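Local coordinates for amidohydrolase 3 domain-containing protein (Pyrococcus furiosus, PDB 3ICJ) that is an uncharacterised zinc-dependent enzyme of the amidohydrolase family, probably hydrolysing carbon-nitrogen bonds other than peptide bonds, at residues Ser368-His373 / Gln476-Glu481. Residues are numbered along the deposited sequence; the frame is centred on the assembly and turned at random.
Sequences SGRIEH and QVTLAE. With ZN (zinc ion), chain C.
Arg370 reaches from strand 370-371 of the TIM-like (beta/alpha) barrel of the amidohydrolase fold to Val477 and Thr478, where the helix 463-477 ends in a Schellman motif. The tight part is the guanidinium. Val477 CG1 sits over the centre of one of its faces, 3.8 Å from Arg370 CZ, with the two side chains crossing at about a right angle. With chi1 at 156°, Val477 holds CG1 opposite its backbone N, which places that methyl over the guanidinium. Thr478 CG2 lies at the guanidinium edge, in plane, while Thr478 OG1 approaches obliquely and accepts a weak, bent bond from Arg370 NH1 (3.3 Å, 129°); the stronger partner of this hydroxyl is Ser474 O, one helical turn back. The arginine chain kinks at chi3 (-80°), which swings NE and NH2 round to Glu372 in its own segment. That grip is side-on, one nitrogen to each carboxylate oxygen: NE to Glu372 OE2 at 2.8 Å and NH2 to Glu372 OE1 at 2.9 Å, both on the syn side and slightly out of the carboxylate plane. The salt bridge and a further bond from Arg370 NH2 to Ser100 O should fix the rotation of the guanidinium, and Tyr268 adds a cation-pi contact. Glu372 OE1 also bonds His101 ND1, so the buried pair lies in the second shell of one zinc, behind its ligand His101. Next in the chain, His373 binds the other zinc through NE2, with His348 and the carboxylated Lys296, which bridges both metals. Past Thr478 the chain no longer meets 368-373: Leu479 is partly exposed against Arg391, Ala480 still buried against Phe266, Glu481 exposed. Leu479 is the positive-phi residue of the Schellman motif, its N bonding Gln476 O at 3.2 Å.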
ATOM      1  N   SER A 368      21.313   1.702   3.388  1.00 42.67           N
ATOM      2  CA  SER A 368      20.237   2.579   3.851  1.00 47.29           C
ATOM      3  C   SER A 368      18.904   2.142   3.235  1.00 44.97           C
ATOM      4  O   SER A 368      18.572   2.525   2.117  1.00 41.95           O
ATOM      5  CB  SER A 368      20.569   4.046   3.565  1.00 55.42           C
ATOM      6  OG  SER A 368      19.982   4.883   4.553  1.00 64.67           O
ATOM      7  N   GLY A 369      18.165   1.305   3.961  1.00 38.93           N
ATOM      8  CA  GLY A 369      16.946   0.727   3.424  1.00 39.69           C
ATOM      9  C   GLY A 369      15.745   1.535   3.852  1.00 39.30           C
ATOM     10  O   GLY A 369      15.879   2.659   4.343  1.00 36.33           O
ATOM     11  N   ARG A 370      14.563   0.971   3.636  1.00 35.17           N
ATOM     12  CA  ARG A 370      13.368   1.564   4.144  1.00 37.87           C
ATOM     13  C   ARG A 370      12.638   0.599   5.066  1.00 34.48           C
ATOM     14  O   ARG A 370      12.744  -0.627   4.924  1.00 36.22           O
ATOM     15  CB  ARG A 370      12.437   2.116   3.020  1.00 34.62           C
ATOM     16  CG  ARG A 370      12.141   1.165   1.907  1.00 36.63           C
ATOM     17  CD  ARG A 370      11.268   1.806   0.817  1.00 35.59           C
ATOM     18  NE  ARG A 370       9.847   1.813   1.199  1.00 37.09           N
ATOM     19  CZ  ARG A 370       8.858   2.244   0.419  1.00 42.25           C
ATOM     20  NH1 ARG A 370       9.117   2.741  -0.788  1.00 39.36           N
ATOM     21  NH2 ARG A 370       7.605   2.195   0.855  1.00 37.88           N
ATOM     22  N   ILE A 371      11.883   1.176   5.999  1.00 37.27           N
ATOM     23  CA  ILE A 371      11.049   0.413   6.918  1.00 37.62           C
ATOM     24  C   ILE A 371       9.581   0.761   6.651  1.00 35.13           C
ATOM     25  O   ILE A 371       9.204   1.932   6.584  1.00 41.33           O
ATOM     26  CB  ILE A 371      11.450   0.658   8.433  1.00 33.39           C
ATOM     27  CG1 ILE A 371      12.813   0.041   8.734  1.00 34.97           C
ATOM     28  CG2 ILE A 371      10.392   0.095   9.399  1.00 32.07           C
ATOM     29  CD1 ILE A 371      13.362   0.433  10.129  1.00 38.03           C
ATOM     30  N   GLU A 372       8.774  -0.275   6.452  1.00 33.82           N
ATOM     31  CA  GLU A 372       7.343  -0.136   6.295  1.00 34.01           C
ATOM     32  C   GLU A 372       6.708  -0.238   7.681  1.00 37.70           C
ATOM     33  O   GLU A 372       7.048  -1.144   8.459  1.00 37.41           O
ATOM     34  CB  GLU A 372       6.788  -1.270   5.417  1.00 36.39           C
ATOM     35  CG  GLU A 372       7.625  -1.530   4.169  1.00 38.89           C
ATOM     36  CD  GLU A 372       7.863  -0.250   3.391  1.00 42.99           C
ATOM     37  OE1 GLU A 372       6.878   0.338   2.908  1.00 37.79           O
ATOM     38  OE2 GLU A 372       9.032   0.185   3.290  1.00 46.71           O
ATOM     39  N   HIS A 373       5.784   0.685   7.944  1.00 35.70           N
ATOM     40  CA  HIS A 373       4.997   0.831   9.195  1.00 37.81           C
ATOM     41  C   HIS A 373       5.724   1.567  10.313  1.00 39.30           C
ATOM     42  O   HIS A 373       5.274   2.646  10.722  1.00 42.36           O
ATOM     43  CB  HIS A 373       4.351  -0.485   9.670  1.00 41.86           C
ATOM     44  CG  HIS A 373       3.679  -1.246   8.567  1.00 43.39           C
ATOM     45  ND1 HIS A 373       2.621  -0.735   7.850  1.00 56.27           N
ATOM     46  CD2 HIS A 373       3.959  -2.450   8.013  1.00 45.50           C
ATOM     47  CE1 HIS A 373       2.257  -1.599   6.920  1.00 60.31           C
ATOM     48  NE2 HIS A 373       3.056  -2.648   6.997  1.00 52.14           N
ATOM     49  N   GLN A 476      10.375  10.526  -2.081  1.00 37.00           N
ATOM     50  CA  GLN A 476      11.735  10.375  -1.526  1.00 40.53           C
ATOM     51  C   GLN A 476      11.944   9.032  -0.876  1.00 37.59           C
ATOM     52  O   GLN A 476      13.005   8.449  -0.997  1.00 39.50           O
ATOM     53  CB  GLN A 476      12.070  11.497  -0.551  1.00 38.53           C
ATOM     54  CG  GLN A 476      12.250  12.804  -1.279  1.00 49.22           C
ATOM     55  CD  GLN A 476      13.344  13.630  -0.695  1.00 66.39           C
ATOM     56  OE1 GLN A 476      13.142  14.359   0.285  1.00 61.08           O
ATOM     57  NE2 GLN A 476      14.527  13.536  -1.297  1.00 70.00           N
ATOM     58  N   VAL A 477      10.897   8.533  -0.231  1.00 35.02           N
ATOM     59  CA  VAL A 477      10.926   7.252   0.450  1.00 35.86           C
ATOM     60  C   VAL A 477      11.024   6.110  -0.568  1.00 37.49           C
ATOM     61  O   VAL A 477      11.632   5.076  -0.287  1.00 38.98           O
ATOM     62  CB  VAL A 477       9.725   7.177   1.434  1.00 39.17           C
ATOM     63  CG1 VAL A 477       9.309   5.770   1.757  1.00 40.76           C
ATOM     64  CG2 VAL A 477      10.112   7.948   2.699  1.00 34.32           C
ATOM     65  N   THR A 478      10.488   6.351  -1.775  1.00 35.43           N
ATOM     66  CA  THR A 478      10.515   5.397  -2.887  1.00 34.25           C
ATOM     67  C   THR A 478      11.661   5.690  -3.906  1.00 33.53           C
ATOM     68  O   THR A 478      11.650   5.181  -5.032  1.00 37.52           O
ATOM     69  CB  THR A 478       9.101   5.357  -3.563  1.00 33.29           C
ATOM     70  OG1 THR A 478       8.082   5.355  -2.530  1.00 34.56           O
ATOM     71  CG2 THR A 478       8.902   4.093  -4.408  1.00 46.29           C
ATOM     72  N   LEU A 479      12.632   6.520  -3.506  1.00 34.54           N
ATOM     73  CA  LEU A 479      13.813   6.852  -4.328  1.00 39.17           C
ATOM     74  C   LEU A 479      13.472   7.362  -5.736  1.00 42.15           C
ATOM     75  O   LEU A 479      14.148   7.024  -6.713  1.00 36.56           O
ATOM     76  CB  LEU A 479      14.775   5.662  -4.400  1.00 36.10           C
ATOM     77  CG  LEU A 479      15.233   5.036  -3.063  1.00 36.86           C
ATOM     78  CD1 LEU A 479      16.138   3.829  -3.365  1.00 39.75           C
ATOM     79  CD2 LEU A 479      15.997   6.061  -2.162  1.00 33.34           C
ATOM     80  N   ALA A 480      12.426   8.188  -5.800  1.00 39.89           N
ATOM     81  CA  ALA A 480      11.857   8.727  -7.039  1.00 36.62           C
ATOM     82  C   ALA A 480      12.047  10.231  -7.023  1.00 36.86           C
ATOM     83  O   ALA A 480      11.156  10.978  -6.601  1.00 36.60           O
ATOM     84  CB  ALA A 480      10.376   8.393  -7.096  1.00 39.84           C
ATOM     85  N   GLU A 481      13.217  10.667  -7.469  1.00 40.91           N
ATOM     86  CA  GLU A 481      13.705  12.028  -7.208  1.00 47.05           C
ATOM     87  C   GLU A 481      13.013  13.114  -8.046  1.00 41.33           C
ATOM     88  O   GLU A 481      13.064  14.300  -7.702  1.00 44.52           O
ATOM     89  CB  GLU A 481      15.234  12.101  -7.404  1.00 52.75           C
ATOM     90  CG  GLU A 481      16.069  11.100  -6.555  1.00 65.84           C
ATOM     91  CD  GLU A 481      15.858  11.215  -5.028  1.00 73.55           C
ATOM     92  OE1 GLU A 481      15.603  12.333  -4.506  1.00 69.30           O
ATOM     93  OE2 GLU A 481      15.963  10.163  -4.348  1.00 75.56           O
TER
HETATM   94 ZN    ZN C 602       3.386  -4.858   6.133  0.50 66.73          ZN